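PDB 6M6Q: dicer Related Helicase from Caenorhabditis elegans, which probably hydrolyses ATP and binds double- and single-stranded RNA as a RIG-I-like helicase, here represented by its N-terminal domain. Local coordinates for residues E121-L124 / N125-F129; L32-K35 / F36-V39; K312-P315 / E316-E320. All blocks are in the same frame, centred on the assembly; numbering follows the deposited sequence. Where two conformers were deposited one is given.

Interaction 1: residues E121-L124 / N125-F129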
ATOM      1  N   GLU B 121      -3.163  -3.627 -12.082  1.00 55.34           N
ATOM      2  CA  GLU B 121      -2.413  -3.296 -10.842  1.00 56.33           C
ATOM      3  C   GLU B 121      -1.205  -4.220 -10.698  1.00 57.38           C
ATOM      4  O   GLU B 121      -0.196  -3.759 -10.183  1.00 54.17           O
ATOM      5  CB  GLU B 121      -3.326  -3.371  -9.620  1.00 58.21           C
ATOM      6  CG  GLU B 121      -4.372  -2.259  -9.584  1.00 62.29           C
ATOM      7  CD  GLU B 121      -4.202  -1.231  -8.487  1.00 66.43           C
ATOM      8  OE1 GLU B 121      -5.078  -0.368  -8.369  1.00 77.34           O
ATOM      9  OE2 GLU B 121      -3.213  -1.316  -7.735  1.00 77.89           O
ATOM     10  N   CYS B 122      -1.288  -5.464 -11.176  1.00 64.42           N
ATOM     11  CA  CYS B 122      -0.145  -6.413 -11.159  0.50 59.50           C
ATOM     12  C   CYS B 122       0.949  -5.919 -12.111  1.00 60.45           C
ATOM     13  O   CYS B 122       2.128  -6.044 -11.760  1.00 73.68           O
ATOM     14  CB  CYS B 122      -0.558  -7.828 -11.534  0.50 58.20           C
ATOM     15  SG  CYS B 122       0.850  -8.966 -11.622  0.50 60.16           S
ATOM     16  N   PHE B 123       0.573  -5.364 -13.254  1.00 58.71           N
ATOM     17  CA  PHE B 123       1.542  -4.833 -14.248  1.00 58.91           C
ATOM     18  C   PHE B 123       2.179  -3.554 -13.692  1.00 59.90           C
ATOM     19  O   PHE B 123       3.416  -3.517 -13.541  1.00 59.26           O
ATOM     20  CB  PHE B 123       0.863  -4.592 -15.586  1.00 54.83           C
ATOM     21  CG  PHE B 123       1.640  -3.738 -16.550  1.00 54.96           C
ATOM     22  CD1 PHE B 123       2.766  -4.227 -17.183  1.00 58.70           C
ATOM     23  CD2 PHE B 123       1.190  -2.483 -16.890  1.00 57.53           C
ATOM     24  CE1 PHE B 123       3.415  -3.481 -18.150  1.00 63.01           C
ATOM     25  CE2 PHE B 123       1.838  -1.736 -17.859  1.00 60.56           C
ATOM     26  CZ  PHE B 123       2.961  -2.231 -18.478  1.00 65.04           C
ATOM     27  N   LEU B 124       1.344  -2.564 -13.363  1.00 56.10           N
ATOM     28  CA  LEU B 124       1.766  -1.199 -12.967  1.00 58.05           C
ATOM     29  C   LEU B 124       2.647  -1.263 -11.708  1.00 53.10           C
ATOM     30  O   LEU B 124       3.671  -0.577 -11.698  1.00 52.19           O
ATOM     31  CB  LEU B 124       0.524  -0.320 -12.752  1.00 55.68           C
ATOM     32  CG  LEU B 124      -0.248   0.051 -14.019  1.00 58.47           C
ATOM     33  CD1 LEU B 124      -1.305   1.116 -13.728  1.00 57.66           C
ATOM     34  CD2 LEU B 124       0.690   0.536 -15.110  1.00 62.14           C
ATOM     35  N   ASN B 125       2.283  -2.064 -10.708  1.00 47.32           N
ATOM     36  CA  ASN B 125       3.019  -2.136  -9.414  1.00 52.24           C
ATOM     37  C   ASN B 125       4.372  -2.844  -9.596  1.00 53.52           C
ATOM     38  O   ASN B 125       5.196  -2.711  -8.706  1.00 54.02           O
ATOM     39  CB  ASN B 125       2.224  -2.844  -8.326  1.00 52.74           C
ATOM     40  CG  ASN B 125       0.996  -2.075  -7.899  1.00 57.25           C
ATOM     41  OD1 ASN B 125       0.910  -0.855  -8.083  1.00 59.10           O
ATOM     42  ND2 ASN B 125       0.045  -2.777  -7.317  1.00 56.60           N
ATOM     43  N   THR B 126       4.547  -3.624 -10.662  1.00 49.36           N
ATOM     44  CA  THR B 126       5.804  -4.337 -10.986  1.00 57.17           C
ATOM     45  C   THR B 126       6.768  -3.384 -11.718  1.00 60.42           C
ATOM     46  O   THR B 126       7.940  -3.311 -11.304  1.00 64.68           O
ATOM     47  CB  THR B 126       5.529  -5.614 -11.796  1.00 62.10           C
ATOM     48  OG1 THR B 126       4.642  -6.455 -11.065  1.00 61.80           O
ATOM     49  CG2 THR B 126       6.781  -6.403 -12.085  1.00 63.88           C
ATOM     50  N   VAL B 127       6.286  -2.669 -12.741  1.00 55.20           N
ATOM     51  CA  VAL B 127       7.129  -1.898 -13.700  1.00 54.56           C
ATOM     52  C   VAL B 127       7.420  -0.487 -13.161  1.00 55.36           C
ATOM     53  O   VAL B 127       8.451   0.026 -13.483  1.00 73.96           O
ATOM     54  CB  VAL B 127       6.498  -1.823 -15.101  1.00 51.60           C
ATOM     55  CG1 VAL B 127       6.250  -3.181 -15.678  1.00 49.98           C
ATOM     56  CG2 VAL B 127       5.228  -1.008 -15.107  1.00 59.15           C
ATOM     57  N   LEU B 128       6.498   0.144 -12.450  1.00 61.96           N
ATOM     58  CA  LEU B 128       6.602   1.592 -12.107  1.00 59.62           C
ATOM     59  C   LEU B 128       7.249   1.776 -10.721  1.00 59.12           C
ATOM     60  O   LEU B 128       7.291   2.893 -10.251  1.00 69.26           O
ATOM     61  CB  LEU B 128       5.204   2.233 -12.150  1.00 58.92           C
ATOM     62  CG  LEU B 128       4.567   2.380 -13.535  1.00 60.37           C
ATOM     63  CD1 LEU B 128       3.373   3.313 -13.471  1.00 60.72           C
ATOM     64  CD2 LEU B 128       5.558   2.895 -14.570  1.00 60.53           C
ATOM     65  N   PHE B 129       7.715   0.722 -10.069  1.00 57.81           N
ATOM     66  CA  PHE B 129       8.350   0.826  -8.727  1.00 56.96           C
ATOM     67  C   PHE B 129       9.755   0.231  -8.791  1.00 56.83           C
ATOM     68  O   PHE B 129      10.347  -0.037  -7.732  1.00 58.67           O
ATOM     69  CB  PHE B 129       7.458   0.179  -7.669  1.00 57.11           C
ATOM     70  CG  PHE B 129       6.224   0.977  -7.309  1.00 65.08           C
ATOM     71  CD1 PHE B 129       5.062   0.908  -8.080  1.00 64.91           C
ATOM     72  CD2 PHE B 129       6.211   1.788  -6.180  1.00 60.51           C
ATOM     73  CE1 PHE B 129       3.938   1.652  -7.737  1.00 58.07           C
ATOM     74  CE2 PHE B 129       5.068   2.500  -5.826  1.00 54.34           C
ATOM     75  CZ  PHE B 129       3.934   2.420  -6.594  1.00 51.75           C
TER
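Val127 lies against the ring of Phe123 one turn earlier in the same helix. Followed outward, its CB stands 3.8 Å from Phe123 O. Its CG2 sits over the face, 4.3 Å from the ring centroid and 11° off the normal, a CH-pi contact. Its CG1 lies on the same side of the ring, just beyond the border, 3.8 Å from Phe123 CE1. The ring can lie there because Phe123 CG is anti to the backbone N (chi1 165°), which lays the side chain along the next turn. Phe52 and Phe55 also meet this ring.

Leu124 and Leu128 run alongside each other, with Leu124 CD2 4.2 Å from Leu128 CD1. Both also touch helix 33-42. On the more polar side, Thr126 OG1 gives its proton to Cys122 O at 2.6 Å, nearly in line with the carbonyl. Asn125 ND2 is 3.6 Å from Glu121 OE2, with the amide and carboxylate planes 76° apart. Glu121 OE1 instead pairs with Arg117.

Phe123 O takes two backbone donors, Thr126 N and Val127 N. The i to i+4 bond from Leu128 N to Leu124 O carries the pattern on to the turn. This is the amphipathic C-terminal end of the long helix 94-127 in an all-helical domain.

Interaction 2: residues L32-K35 / F36-V39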
ATOM      1  N   LEU B  32       0.528   9.742 -13.482  1.00 49.57           N
ATOM      2  CA  LEU B  32       0.146   9.449 -14.907  1.00 54.05           C
ATOM      3  C   LEU B  32       0.042   7.933 -15.155  1.00 51.50           C
ATOM      4  O   LEU B  32       0.011   7.540 -16.331  1.00 54.67           O
ATOM      5  CB  LEU B  32       1.198  10.034 -15.867  1.00 53.88           C
ATOM      6  CG  LEU B  32       1.194  11.542 -16.062  1.00 53.80           C
ATOM      7  CD1 LEU B  32       2.493  11.989 -16.710  1.00 52.55           C
ATOM      8  CD2 LEU B  32       0.010  11.968 -16.900  1.00 60.29           C
ATOM      9  N   LYS B  33       0.048   7.104 -14.115  1.00 53.32           N
ATOM     10  CA  LYS B  33       0.088   5.624 -14.265  1.00 50.20           C
ATOM     11  C   LYS B  33      -1.127   5.125 -15.074  1.00 47.52           C
ATOM     12  O   LYS B  33      -0.960   4.148 -15.792  1.00 50.89           O
ATOM     13  CB  LYS B  33       0.198   4.948 -12.897  1.00 47.75           C
ATOM     14  CG  LYS B  33      -1.058   4.930 -12.035  1.00 49.34           C
ATOM     15  CD  LYS B  33      -0.871   4.057 -10.805  1.00 47.79           C
ATOM     16  CE  LYS B  33      -2.144   3.448 -10.305  1.00 47.53           C
ATOM     17  NZ  LYS B  33      -2.008   3.034  -8.892  1.00 58.52           N
ATOM     18  N   TRP B  34      -2.301   5.762 -14.965  1.00 49.41           N
ATOM     19  CA  TRP B  34      -3.530   5.319 -15.689  1.00 46.41           C
ATOM     20  C   TRP B  34      -3.433   5.729 -17.154  1.00 48.24           C
ATOM     21  O   TRP B  34      -3.911   4.940 -18.025  1.00 48.01           O
ATOM     22  CB  TRP B  34      -4.810   5.844 -15.028  1.00 46.08           C
ATOM     23  CG  TRP B  34      -5.063   5.260 -13.667  1.00 47.19           C
ATOM     24  CD1 TRP B  34      -5.283   5.947 -12.506  1.00 49.84           C
ATOM     25  CD2 TRP B  34      -5.088   3.862 -13.314  1.00 45.38           C
ATOM     26  NE1 TRP B  34      -5.447   5.076 -11.459  1.00 50.52           N
ATOM     27  CE2 TRP B  34      -5.328   3.792 -11.925  1.00 47.56           C
ATOM     28  CE3 TRP B  34      -4.951   2.666 -14.033  1.00 48.04           C
ATOM     29  CZ2 TRP B  34      -5.431   2.578 -11.248  1.00 45.13           C
ATOM     30  CZ3 TRP B  34      -5.039   1.466 -13.359  1.00 47.71           C
ATOM     31  CH2 TRP B  34      -5.268   1.426 -11.984  1.00 46.11           C
ATOM     32  N   LYS B  35      -2.795   6.877 -17.427  1.00 47.63           N
ATOM     33  CA  LYS B  35      -2.555   7.378 -18.800  1.00 48.55           C
ATOM     34  C   LYS B  35      -1.476   6.516 -19.449  1.00 51.75           C
ATOM     35  O   LYS B  35      -1.588   6.260 -20.656  1.00 58.95           O
ATOM     36  CB  LYS B  35      -2.185   8.864 -18.793  1.00 52.20           C
ATOM     37  CG  LYS B  35      -1.853   9.477 -20.163  1.00 57.07           C
ATOM     38  CD  LYS B  35      -2.959   9.324 -21.195  1.00 52.71           C
ATOM     39  CE  LYS B  35      -2.636   9.896 -22.561  1.00 51.43           C
ATOM     40  NZ  LYS B  35      -3.565   9.347 -23.583  1.00 60.18           N
ATOM     41  N   PHE B  36      -0.522   6.016 -18.660  1.00 52.85           N
ATOM     42  CA  PHE B  36       0.563   5.115 -19.128  1.00 51.86           C
ATOM     43  C   PHE B  36      -0.034   3.764 -19.510  1.00 48.45           C
ATOM     44  O   PHE B  36       0.295   3.269 -20.594  1.00 44.32           O
ATOM     45  CB  PHE B  36       1.642   4.960 -18.062  1.00 52.11           C
ATOM     46  CG  PHE B  36       2.574   3.800 -18.291  1.00 53.53           C
ATOM     47  CD1 PHE B  36       3.440   3.787 -19.373  1.00 55.71           C
ATOM     48  CD2 PHE B  36       2.599   2.730 -17.411  1.00 52.47           C
ATOM     49  CE1 PHE B  36       4.291   2.714 -19.582  1.00 58.28           C
ATOM     50  CE2 PHE B  36       3.454   1.666 -17.615  1.00 51.25           C
ATOM     51  CZ  PHE B  36       4.299   1.661 -18.696  1.00 60.77           C
ATOM     52  N   LEU B  37      -0.909   3.212 -18.658  1.00 50.59           N
ATOM     53  CA  LEU B  37      -1.693   1.973 -18.956  1.00 51.84           C
ATOM     54  C   LEU B  37      -2.499   2.217 -20.213  1.00 44.54           C
ATOM     55  O   LEU B  37      -2.382   1.401 -21.107  1.00 42.30           O
ATOM     56  CB  LEU B  37      -2.611   1.599 -17.779  1.00 56.98           C
ATOM     57  CG  LEU B  37      -3.398   0.279 -17.907  1.00 58.98           C
ATOM     58  CD1 LEU B  37      -2.478  -0.959 -17.917  1.00 54.12           C
ATOM     59  CD2 LEU B  37      -4.422   0.159 -16.781  1.00 57.26           C
ATOM     60  N   ASP B  38      -3.189   3.367 -20.300  1.00 49.63           N
ATOM     61  CA  ASP B  38      -4.022   3.752 -21.477  1.00 54.09           C
ATOM     62  C   ASP B  38      -3.188   3.667 -22.763  1.00 50.95           C
ATOM     63  O   ASP B  38      -3.717   3.124 -23.749  1.00 56.57           O
ATOM     64  CB  ASP B  38      -4.656   5.137 -21.327  1.00 55.88           C
ATOM     65  CG  ASP B  38      -5.607   5.451 -22.473  1.00 56.57           C
ATOM     66  OD1 ASP B  38      -5.207   6.227 -23.365  1.00 59.16           O
ATOM     67  OD2 ASP B  38      -6.676   4.823 -22.530  1.00 59.55           O
ATOM     68  N   VAL B  39      -1.951   4.185 -22.745  1.00 51.71           N
ATOM     69  CA  VAL B  39      -1.016   4.247 -23.916  1.00 54.99           C
ATOM     70  C   VAL B  39      -0.613   2.814 -24.314  1.00 54.83           C
ATOM     71  O   VAL B  39      -0.676   2.487 -25.515  1.00 55.04           O
ATOM     72  CB  VAL B  39       0.219   5.128 -23.602  1.00 57.94           C
ATOM     73  CG1 VAL B  39       1.364   4.904 -24.583  1.00 59.83           C
ATOM     74  CG2 VAL B  39      -0.139   6.611 -23.548  1.00 57.41           C
TER
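The first turns of helix 33-42, a largely buried part of this all-helical N-terminal domain, hold this contact. Leu32 stands at the N-cap position. Its carbonyl O accepts Phe36 N at 2.8 Å, and the next bond joins Leu37 N to Lys33 O. Asp38 N to Trp34 O and Val39 N to Lys35 O continue the i to i+4 pattern.

Leu37 runs alongside Trp34. Its CD2 comes at the edge of the indole, in its plane, 3.7 Å from Trp34 CZ3. Lys33 CE lies over one face of the same indole, nearer its border, at a height of 3.4 Å. Leu262 and Leu266 of helix 262-271 also pack on Trp34.

Val39 CG2 rests 3.3 Å from Lys35 O. The Lys35 amine is hydrogen-bonded to Tyr144 OH and Gln227 O. Its chain leaves with CG anti to the backbone N (chi1 177°) and bends at chi2 (57°), which also brings the amine near Asp38. Asp38 OD2 is hydrogen-bonded to Thr230 OG1 and OD1 to Ser229 N. Several partners thus share these buried charges. The salt bridge between the two side chains has Lys35 NZ 3.5 Å from Asp38 OD1.

Interaction 3: residues K312-P315 / E316-E320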
ATOM      1  N   LYS B 312      -0.215  12.639  10.059  1.00 83.16           N
ATOM      2  CA  LYS B 312      -0.830  11.866  11.169  1.00 81.34           C
ATOM      3  C   LYS B 312      -1.367  12.831  12.235  1.00 79.44           C
ATOM      4  O   LYS B 312      -2.208  12.392  13.059  1.00 78.94           O
ATOM      5  CB  LYS B 312       0.195  10.902  11.780  1.00 89.50           C
ATOM      6  CG  LYS B 312       1.043  10.108  10.786  1.00100.13           C
ATOM      7  CD  LYS B 312       0.351   8.874  10.223  1.00112.01           C
ATOM      8  CE  LYS B 312       1.017   8.337   8.966  1.00113.58           C
ATOM      9  NZ  LYS B 312       0.132   7.414   8.214  1.00106.08           N
ATOM     10  N   ASN B 313      -0.887  14.087  12.229  1.00 79.03           N
ATOM     11  CA  ASN B 313      -1.214  15.119  13.251  1.00 89.68           C
ATOM     12  C   ASN B 313      -2.084  16.227  12.632  1.00 85.26           C
ATOM     13  O   ASN B 313      -2.145  17.317  13.245  1.00 80.57           O
ATOM     14  CB  ASN B 313       0.041  15.763  13.878  1.00 93.29           C
ATOM     15  CG  ASN B 313       1.163  14.794  14.206  1.00 89.92           C
ATOM     16  OD1 ASN B 313       1.095  14.069  15.197  1.00 84.87           O
ATOM     17  ND2 ASN B 313       2.232  14.828  13.420  1.00 80.93           N
ATOM     18  N   TRP B 314      -2.786  15.960  11.514  1.00 79.72           N
ATOM     19  CA  TRP B 314      -3.502  17.016  10.738  1.00 77.52           C
ATOM     20  C   TRP B 314      -4.640  17.631  11.566  1.00 79.95           C
ATOM     21  O   TRP B 314      -4.834  18.841  11.491  1.00 78.81           O
ATOM     22  CB  TRP B 314      -3.964  16.539   9.340  1.00 72.34           C
ATOM     23  CG  TRP B 314      -5.119  15.585   9.315  1.00 68.56           C
ATOM     24  CD1 TRP B 314      -5.047  14.226   9.219  1.00 64.58           C
ATOM     25  CD2 TRP B 314      -6.524  15.907   9.335  1.00 62.27           C
ATOM     26  NE1 TRP B 314      -6.301  13.680   9.208  1.00 62.61           N
ATOM     27  CE2 TRP B 314      -7.226  14.683   9.296  1.00 58.99           C
ATOM     28  CE3 TRP B 314      -7.256  17.097   9.429  1.00 66.91           C
ATOM     29  CZ2 TRP B 314      -8.617  14.619   9.336  1.00 68.45           C
ATOM     30  CZ3 TRP B 314      -8.636  17.032   9.472  1.00 65.05           C
ATOM     31  CH2 TRP B 314      -9.305  15.811   9.421  1.00 67.15           C
ATOM     32  N   PRO B 315      -5.404  16.880  12.411  1.00 88.70           N
ATOM     33  CA  PRO B 315      -6.505  17.495  13.155  1.00101.66           C
ATOM     34  C   PRO B 315      -6.013  18.483  14.237  1.00115.90           C
ATOM     35  O   PRO B 315      -6.667  19.486  14.433  1.00116.57           O
ATOM     36  CB  PRO B 315      -7.273  16.306  13.772  1.00 98.49           C
ATOM     37  CG  PRO B 315      -6.743  15.067  13.035  1.00 93.61           C
ATOM     38  CD  PRO B 315      -5.317  15.432  12.658  1.00 86.76           C
ATOM     39  N   GLU B 316      -4.872  18.197  14.885  1.00118.03           N
ATOM     40  CA  GLU B 316      -4.250  19.077  15.919  1.00113.09           C
ATOM     41  C   GLU B 316      -3.679  20.337  15.250  1.00106.23           C
ATOM     42  O   GLU B 316      -3.800  21.418  15.848  1.00111.06           O
ATOM     43  CB  GLU B 316      -3.150  18.337  16.690  1.00114.66           C
ATOM     44  CG  GLU B 316      -3.660  17.197  17.555  1.00107.79           C
ATOM     45  CD  GLU B 316      -3.855  15.896  16.804  1.00103.27           C
ATOM     46  OE1 GLU B 316      -2.854  15.160  16.604  1.00 97.73           O
ATOM     47  OE2 GLU B 316      -4.982  15.663  16.342  1.00 89.37           O
ATOM     48  N   GLU B 317      -3.069  20.196  14.062  1.00 97.77           N
ATOM     49  CA  GLU B 317      -2.494  21.329  13.281  1.00 93.32           C
ATOM     50  C   GLU B 317      -3.623  22.224  12.769  1.00 89.02           C
ATOM     51  O   GLU B 317      -3.418  23.450  12.738  1.00 98.01           O
ATOM     52  CB  GLU B 317      -1.633  20.830  12.122  1.00 92.89           C
ATOM     53  CG  GLU B 317      -0.326  20.193  12.579  1.00102.16           C
ATOM     54  CD  GLU B 317       0.791  20.224  11.552  1.00107.67           C
ATOM     55  OE1 GLU B 317       1.550  19.219  11.463  1.00112.85           O
ATOM     56  OE2 GLU B 317       0.915  21.255  10.852  1.00101.29           O
ATOM     57  N   LEU B 318      -4.773  21.628  12.421  1.00 86.57           N
ATOM     58  CA  LEU B 318      -5.995  22.340  11.951  1.00 92.17           C
ATOM     59  C   LEU B 318      -6.545  23.240  13.073  1.00106.15           C
ATOM     60  O   LEU B 318      -6.879  24.408  12.770  1.00117.71           O
ATOM     61  CB  LEU B 318      -7.039  21.312  11.497  1.00 90.00           C
ATOM     62  CG  LEU B 318      -8.332  21.888  10.919  1.00 87.91           C
ATOM     63  CD1 LEU B 318      -8.076  22.543   9.573  1.00 92.37           C
ATOM     64  CD2 LEU B 318      -9.404  20.807  10.792  1.00 87.69           C
ATOM     65  N   GLU B 319      -6.625  22.735  14.314  1.00111.12           N
ATOM     66  CA  GLU B 319      -7.159  23.506  15.474  1.00105.55           C
ATOM     67  C   GLU B 319      -6.168  24.624  15.841  1.00103.85           C
ATOM     68  O   GLU B 319      -6.635  25.758  16.077  1.00115.37           O
ATOM     69  CB  GLU B 319      -7.494  22.590  16.660  1.00105.40           C
ATOM     70  CG  GLU B 319      -8.015  23.340  17.895  1.00115.61           C
ATOM     71  CD  GLU B 319      -9.429  23.946  17.829  1.00117.48           C
ATOM     72  OE1 GLU B 319      -9.701  24.750  16.907  1.00102.70           O
ATOM     73  OE2 GLU B 319     -10.241  23.654  18.737  1.00114.60           O
ATOM     74  N   GLU B 320      -4.866  24.338  15.903  1.00 99.31           N
ATOM     75  CA  GLU B 320      -3.826  25.390  16.080  1.00107.34           C
ATOM     76  C   GLU B 320      -4.106  26.509  15.087  1.00112.76           C
ATOM     77  O   GLU B 320      -4.451  27.625  15.510  1.00116.03           O
ATOM     78  CB  GLU B 320      -2.429  24.848  15.817  1.00115.69           C
ATOM     79  CG  GLU B 320      -1.742  24.337  17.061  1.00123.11           C
ATOM     80  CD  GLU B 320      -0.641  23.324  16.796  1.00132.97           C
ATOM     81  OE1 GLU B 320       0.321  23.669  16.068  1.00127.18           O
ATOM     82  OE2 GLU B 320      -0.743  22.189  17.320  1.00140.15           O
TER
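Trp314 has its CG between the backbone N and the carbonyl carbon (chi1 73°), and Leu318 has its CG anti to the N (chi1 -177°). These torsions set the two side chains alongside each other in the first turn of helix 314-333, the C-terminal helix of the domain. Leu318 CD2 meets the indole edge, 4.1 Å from Trp314 CZ3. Pro315 CG lies over the ring centre, 3.7 Å above the plane. The rings of Trp314 and Tyr308 meet edge-to-face.

Asn313 is the N-cap residue, but its side chain makes no capping bond. Its carbonyl O accepts Glu317 N at 3.1 Å and, weakly, Glu316 N.

The Glu316 chain bends at chi2 (84°) and folds back toward the helix start. Its main polar contact is a salt bridge from OE2 to Arg304 of the second subunit, whose side chain packs on Pro315 as well. Its OE1 comes 3.7 Å from Asn313 CA. With an alanine here, Arg304 of the second subunit would probably lose its carboxylate mate, and this part of the subunit contact is likely to weaken.

Further along, Leu318 N bonds to Trp314 O and Glu319 N to Pro315 O. Beside the proline, Glu316 OE2 rests 3.5 Å from Pro315 CB.

How the interactions relate
Interactions 1 and 2 belong to one packed region, with centres 11 Å apart. Leu124 joins them: its CD2 is 3.7 Å from Phe36 CD2, and its CD1 is 3.8 Å from Trp34 CZ3. Leu128 CD1 adds a contact 3.6 Å from Lys33 CB. The end of helix 94-127 thus packs on the start of helix 33-42, although the two are far apart in sequence. Interaction 3 stands apart. Its centre is about 34 Å from that of interaction 1 and about 35 Å from that of interaction 2. Residues of interactions 1 and 2 together join two helices within one subunit, while interaction 3 lies at the contact with the second subunit of the assembly.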